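Local atomic coordinates of ethylbenzene dehydrogenase alpha-subunit (Aromatoleum aromaticum, PDB entry 2IVF), a protein that belongs to the molybdopterin oxidoreductase family and carries a molybdenum atom, two pterin guanosine dinucleotides and an iron/sulfur cluster. Residues A[329-334]-A[400-405]; A[889-894]-A[902-907]. All blocks are in the same frame, centred on the assembly; numbering follows the deposited sequence.

Interaction 1 (A[329-334]-A[400-405]); sequences TDLPLL and TVFEGL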
loop_
_atom_site.group_PDB
_atom_site.type_symbol
_atom_site.label_atom_id
_atom_site.label_comp_id
_atom_site.label_asym_id
_atom_site.label_seq_id
_atom_site.Cartn_x
_atom_site.Cartn_y
_atom_site.Cartn_z
ATOM N N THR A 329 -5.436 -31.408 23.179
ATOM C CA THR A 329 -6.438 -30.458 23.643
ATOM C C THR A 329 -7.143 -30.906 24.904
ATOM O O THR A 329 -6.923 -32.003 25.398
ATOM C CB THR A 329 -7.538 -30.214 22.592
ATOM O OG1 THR A 329 -8.448 -31.319 22.638
ATOM C CG2 THR A 329 -6.962 -30.036 21.184
ATOM N N ASP A 330 -7.979 -30.002 25.416
ATOM C CA ASP A 330 -8.754 -30.257 26.599
ATOM C C ASP A 330 -10.047 -30.979 26.263
ATOM O O ASP A 330 -10.806 -31.284 27.164
ATOM C CB ASP A 330 -9.009 -28.974 27.396
ATOM C CG ASP A 330 -9.913 -27.979 26.689
ATOM O OD1 ASP A 330 -10.036 -28.043 25.438
ATOM O OD2 ASP A 330 -10.497 -27.116 27.409
ATOM N N LEU A 331 -10.284 -31.285 24.982
ATOM C CA LEU A 331 -11.545 -31.921 24.608
ATOM C C LEU A 331 -11.840 -33.223 25.373
ATOM O O LEU A 331 -12.985 -33.500 25.683
ATOM C CB LEU A 331 -11.675 -32.112 23.077
ATOM C CG LEU A 331 -11.670 -30.880 22.163
ATOM C CD1 LEU A 331 -12.310 -31.271 20.826
ATOM C CD2 LEU A 331 -12.333 -29.680 22.751
ATOM N N PRO A 332 -10.821 -34.060 25.655
ATOM C CA PRO A 332 -11.121 -35.224 26.509
ATOM C C PRO A 332 -11.072 -35.000 28.027
ATOM O O PRO A 332 -11.276 -35.948 28.760
ATOM C CB PRO A 332 -10.023 -36.214 26.116
ATOM C CG PRO A 332 -8.886 -35.349 25.815
ATOM C CD PRO A 332 -9.442 -34.134 25.118
ATOM N N LEU A 333 -10.797 -33.790 28.509
ATOM C CA LEU A 333 -10.692 -33.609 29.957
ATOM C C LEU A 333 -12.088 -33.523 30.534
ATOM O O LEU A 333 -13.002 -32.980 29.899
ATOM C CB LEU A 333 -9.885 -32.375 30.338
ATOM C CG LEU A 333 -8.391 -32.431 29.992
ATOM C CD1 LEU A 333 -7.702 -31.137 30.373
ATOM C CD2 LEU A 333 -7.672 -33.613 30.686
ATOM N N LEU A 334 -12.226 -34.054 31.738
ATOM C CA LEU A 334 -13.517 -34.151 32.396
ATOM C C LEU A 334 -13.883 -32.898 33.173
ATOM O O LEU A 334 -13.048 -32.278 33.850
ATOM C CB LEU A 334 -13.528 -35.335 33.320
ATOM C CG LEU A 334 -13.400 -36.722 32.693
ATOM C CD1 LEU A 334 -13.258 -37.745 33.859
ATOM C CD2 LEU A 334 -14.621 -37.049 31.827
ATOM N N THR A 400 -16.764 -35.025 29.257
ATOM C CA THR A 400 -15.645 -34.395 28.616
ATOM C C THR A 400 -16.076 -33.039 28.075
ATOM O O THR A 400 -17.262 -32.818 27.813
ATOM C CB THR A 400 -15.138 -35.252 27.438
ATOM O OG1 THR A 400 -16.153 -35.364 26.441
ATOM C CG2 THR A 400 -14.723 -36.642 27.911
ATOM N N VAL A 401 -15.107 -32.140 27.896
ATOM C CA VAL A 401 -15.365 -30.910 27.226
ATOM C C VAL A 401 -16.019 -31.205 25.884
ATOM O O VAL A 401 -16.990 -30.547 25.513
ATOM C CB VAL A 401 -14.085 -30.115 26.980
ATOM C CG1 VAL A 401 -14.358 -28.944 26.017
ATOM C CG2 VAL A 401 -13.500 -29.643 28.335
ATOM N N PHE A 402 -15.475 -32.195 25.178
ATOM C CA PHE A 402 -16.023 -32.638 23.889
ATOM C C PHE A 402 -17.532 -32.923 23.927
ATOM O O PHE A 402 -18.263 -32.549 22.988
ATOM C CB PHE A 402 -15.290 -33.895 23.403
ATOM C CG PHE A 402 -15.659 -34.308 22.003
ATOM C CD1 PHE A 402 -15.004 -33.760 20.920
ATOM C CD2 PHE A 402 -16.669 -35.239 21.778
ATOM C CE1 PHE A 402 -15.317 -34.140 19.622
ATOM C CE2 PHE A 402 -16.986 -35.618 20.469
ATOM C CZ PHE A 402 -16.310 -35.075 19.413
ATOM N N GLU A 403 -17.966 -33.619 24.973
ATOM C CA GLU A 403 -19.386 -33.955 25.146
ATOM C C GLU A 403 -20.213 -32.684 25.362
ATOM O O GLU A 403 -21.316 -32.562 24.813
ATOM C CB GLU A 403 -19.577 -34.957 26.281
ATOM C CG GLU A 403 -21.030 -35.392 26.480
ATOM C CD GLU A 403 -21.592 -36.325 25.402
ATOM O OE1 GLU A 403 -20.844 -36.905 24.586
ATOM O OE2 GLU A 403 -22.832 -36.485 25.397
ATOM N N GLY A 404 -19.678 -31.718 26.108
ATOM C CA GLY A 404 -20.315 -30.412 26.225
ATOM C C GLY A 404 -20.362 -29.717 24.871
ATOM O O GLY A 404 -21.368 -29.146 24.464
ATOM N N LEU A 405 -19.257 -29.757 24.168
ATOM C CA LEU A 405 -19.210 -29.156 22.865
ATOM C C LEU A 405 -20.213 -29.750 21.891
ATOM O O LEU A 405 -20.770 -29.004 21.057
ATOM C CB LEU A 405 -17.818 -29.297 22.309
ATOM C CG LEU A 405 -17.536 -28.586 21.011
ATOM C CD1 LEU A 405 -17.708 -27.049 21.123
ATOM C CD2 LEU A 405 -16.094 -28.948 20.618
#
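Leu-331 meets the first turn of helix 401-408 with both its carbonyl and its side chain. Leu-331 O accepts from Phe-402 N at 2.9 Å. The N-H lies in the carbonyl plane, on a lone pair, and the bond is fairly straight at 163°. The two leucine methyls part. Leu-331 CD1 reaches the Phe-402 ring at its edge, in the ring plane, 3.7 Å from Phe-402 CD1. Leu-331 CD2 crosses towards Val-401 and lies 3.9 Å from Val-401 CG1.

Val-401 N donates to Leu-333 O at 3.0 Å. Two carbonyls of the type I turn 330-333 thus take up N-H groups of the first helical turn, which have no helical acceptor. Thr-400 is the N-cap of this helix. Its chi1 of 63° turns OG1 back over the helix start, where it accepts from Glu-403 N in the capping bond; Leu-382 O is a further partner of this hydroxyl. Thr-400 CB rests 3.3 Å from Leu-331 O, and Thr-400 CG2 touches Leu-334 CD2 at 3.9 Å. Val-401 CG2 comes within 3.4 Å of Asp-330 O, at the first residue of the turn. The Asp-330 carboxylate itself is bonded to the backbone N atoms of Phe-814 and Tyr-815.

Interaction 2 (A[889-894]-A[902-907]); sequences GDMAKL and EIMVRT
Met-891 and Met-904 face each other in an antiparallel beta hairpin, strands 891-895 and 900-908, within the molybdopterin dinucleotide binding domain. This domain belongs to the double-psi beta-barrel clan. Strand 969-975 pairs with the first strand and strand 873-877 with the second.

Backbone bonds set the register. Ala-892 and Ile-903 form a hydrogen-bonded pair, N to O both ways, at 2.8 Å for Ala-892 N to Ile-903 O. Ahead of strand 891-895, Asp-890 O accepts from Val-905 N and Gly-889 N donates to Val-905 O. Gly-889 has phi 88°, a backbone shape that suits glycine.

Apolar contacts lie on both faces. On the Met-891 face, the bent methionine chain lays Met-891 SD beside the Met-904 backbone, 3.7 Å from Met-904 CA. The terminal Met-891 CE then closes on Met-904 CE at 3.4 Å, a tight approach. Trp-130 of the beta-subunit also packs on Met-904. On the Ala-892 face, CB of Ala-892 presses on Val-905 CG2 at 3.3 Å. Leu-894 CD1 meets Ile-903 CG2 at 3.7 Å.

On the Met-891 face a salt bridge also joins Lys-893 and Glu-902. Glu-902 extends from a CG anti to its N, chi1 179°, and its OE2 makes a second salt bridge, to Lys-927. Lys-893 NZ bonds Glu-902 OE1 at 2.6 Å, on the anti lone pair, away from OE2.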
loop_
_atom_site.group_PDB
_atom_site.type_symbol
_atom_site.label_atom_id
_atom_site.label_comp_id
_atom_site.label_asym_id
_atom_site.label_seq_id
_atom_site.Cartn_x
_atom_site.Cartn_y
_atom_site.Cartn_z
ATOM N N GLY A 889 -18.370 9.287 -5.649
ATOM C CA GLY A 889 -17.717 10.615 -5.669
ATOM C C GLY A 889 -18.426 11.680 -4.844
ATOM O O GLY A 889 -17.871 12.737 -4.602
ATOM N N ASP A 890 -19.661 11.424 -4.455
ATOM C CA ASP A 890 -20.330 12.305 -3.498
ATOM C C ASP A 890 -19.567 12.299 -2.176
ATOM O O ASP A 890 -18.844 11.363 -1.865
ATOM C CB ASP A 890 -21.759 11.862 -3.208
ATOM C CG ASP A 890 -22.706 12.209 -4.294
ATOM O OD1 ASP A 890 -22.415 13.109 -5.112
ATOM O OD2 ASP A 890 -23.791 11.633 -4.292
ATOM N N MET A 891 -19.736 13.359 -1.410
ATOM C CA MET A 891 -19.355 13.345 0.003
ATOM C C MET A 891 -20.527 12.786 0.822
ATOM O O MET A 891 -21.685 12.901 0.456
ATOM C CB MET A 891 -19.048 14.744 0.527
ATOM C CG MET A 891 -17.953 15.431 -0.182
ATOM S SD MET A 891 -16.413 14.564 0.050
ATOM C CE MET A 891 -15.893 14.684 -1.626
ATOM N N ALA A 892 -20.192 12.202 1.964
ATOM C CA ALA A 892 -21.163 11.654 2.875
ATOM C C ALA A 892 -20.761 11.990 4.291
ATOM O O ALA A 892 -19.573 12.178 4.551
ATOM C CB ALA A 892 -21.256 10.129 2.672
ATOM N N LYS A 893 -21.732 12.080 5.197
ATOM C CA LYS A 893 -21.475 12.083 6.628
ATOM C C LYS A 893 -21.619 10.670 7.132
ATOM O O LYS A 893 -22.593 9.978 6.799
ATOM C CB LYS A 893 -22.451 12.965 7.422
ATOM C CG LYS A 893 -22.447 14.403 7.101
ATOM C CD LYS A 893 -21.106 15.057 7.330
ATOM C CE LYS A 893 -21.305 16.605 7.424
ATOM N NZ LYS A 893 -20.031 17.288 7.548
ATOM N N LEU A 894 -20.620 10.225 7.881
ATOM C CA LEU A 894 -20.739 9.050 8.715
ATOM C C LEU A 894 -20.950 9.527 10.128
ATOM O O LEU A 894 -20.272 10.476 10.584
ATOM C CB LEU A 894 -19.473 8.197 8.707
ATOM C CG LEU A 894 -19.122 7.171 7.628
ATOM C CD1 LEU A 894 -19.581 7.603 6.281
ATOM C CD2 LEU A 894 -17.609 6.819 7.713
ATOM N N GLU A 902 -16.900 13.499 7.698
ATOM C CA GLU A 902 -17.317 13.639 6.319
ATOM C C GLU A 902 -16.242 13.004 5.503
ATOM O O GLU A 902 -15.065 13.215 5.780
ATOM C CB GLU A 902 -17.446 15.108 5.952
ATOM C CG GLU A 902 -17.845 15.357 4.525
ATOM C CD GLU A 902 -18.336 16.771 4.274
ATOM O OE1 GLU A 902 -18.861 17.439 5.207
ATOM O OE2 GLU A 902 -18.214 17.205 3.106
ATOM N N ILE A 903 -16.654 12.245 4.488
ATOM C CA ILE A 903 -15.747 11.437 3.700
ATOM C C ILE A 903 -16.327 11.265 2.317
ATOM O O ILE A 903 -17.553 11.288 2.165
ATOM C CB ILE A 903 -15.570 10.095 4.415
ATOM C CG1 ILE A 903 -14.367 9.346 3.877
ATOM C CG2 ILE A 903 -16.883 9.330 4.394
ATOM C CD1 ILE A 903 -13.895 8.207 4.839
ATOM N N MET A 904 -15.456 11.169 1.316
ATOM C CA MET A 904 -15.862 10.912 -0.067
ATOM C C MET A 904 -16.294 9.469 -0.229
ATOM O O MET A 904 -15.664 8.569 0.323
ATOM C CB MET A 904 -14.734 11.222 -1.038
ATOM C CG MET A 904 -15.022 10.753 -2.495
ATOM S SD MET A 904 -13.732 11.238 -3.620
ATOM C CE MET A 904 -14.133 12.968 -3.931
ATOM N N VAL A 905 -17.311 9.239 -1.057
ATOM C CA VAL A 905 -17.896 7.941 -1.211
ATOM C C VAL A 905 -17.361 7.278 -2.473
ATOM O O VAL A 905 -17.257 7.890 -3.547
ATOM C CB VAL A 905 -19.424 8.014 -1.303
ATOM C CG1 VAL A 905 -20.039 6.611 -1.639
ATOM C CG2 VAL A 905 -20.011 8.542 0.002
ATOM N N ARG A 906 -16.954 6.042 -2.295
ATOM C CA ARG A 906 -16.741 5.112 -3.407
ATOM C C ARG A 906 -17.855 4.071 -3.363
ATOM O O ARG A 906 -18.046 3.439 -2.354
ATOM C CB ARG A 906 -15.415 4.414 -3.207
ATOM C CG ARG A 906 -15.223 3.130 -4.047
ATOM C CD ARG A 906 -13.778 2.674 -3.995
ATOM N NE ARG A 906 -12.954 3.465 -4.880
ATOM C CZ ARG A 906 -11.751 3.935 -4.598
ATOM N NH1 ARG A 906 -11.189 3.739 -3.424
ATOM N NH2 ARG A 906 -11.137 4.645 -5.515
ATOM N N THR A 907 -18.585 3.876 -4.454
ATOM C CA THR A 907 -19.616 2.826 -4.483
ATOM C C THR A 907 -19.044 1.613 -5.183
ATOM O O THR A 907 -18.352 1.757 -6.177
ATOM C CB THR A 907 -20.890 3.290 -5.193
ATOM O OG1 THR A 907 -20.588 3.670 -6.536
ATOM C CG2 THR A 907 -21.490 4.478 -4.492
#

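Interaction 1 belongs to the molybdopterin oxidoreductase part of the chain and interaction 2 to the later dinucleotide-binding part. The two follow one another in sequence. Their centres are 50 Å apart and their nearest atoms about 36 Å, so they do not touch. The centre of each is far from that of the chain, about 31 Å for interaction 1 and about 30 Å for interaction 2. In interaction 2 the side chain of Leu-894 is about 10 Å from the bound phosphoric acid 4-(2-amino-4-oxo-3,4,5,6,-tetrahydro-pteridin-6-yl)-2-hydroxy-3,4-dimercapto-but-3-en-yl ester guanylate ester, too far to touch it. Interaction 2 also borders the beta-subunit, whereas no other chain touches interaction 1.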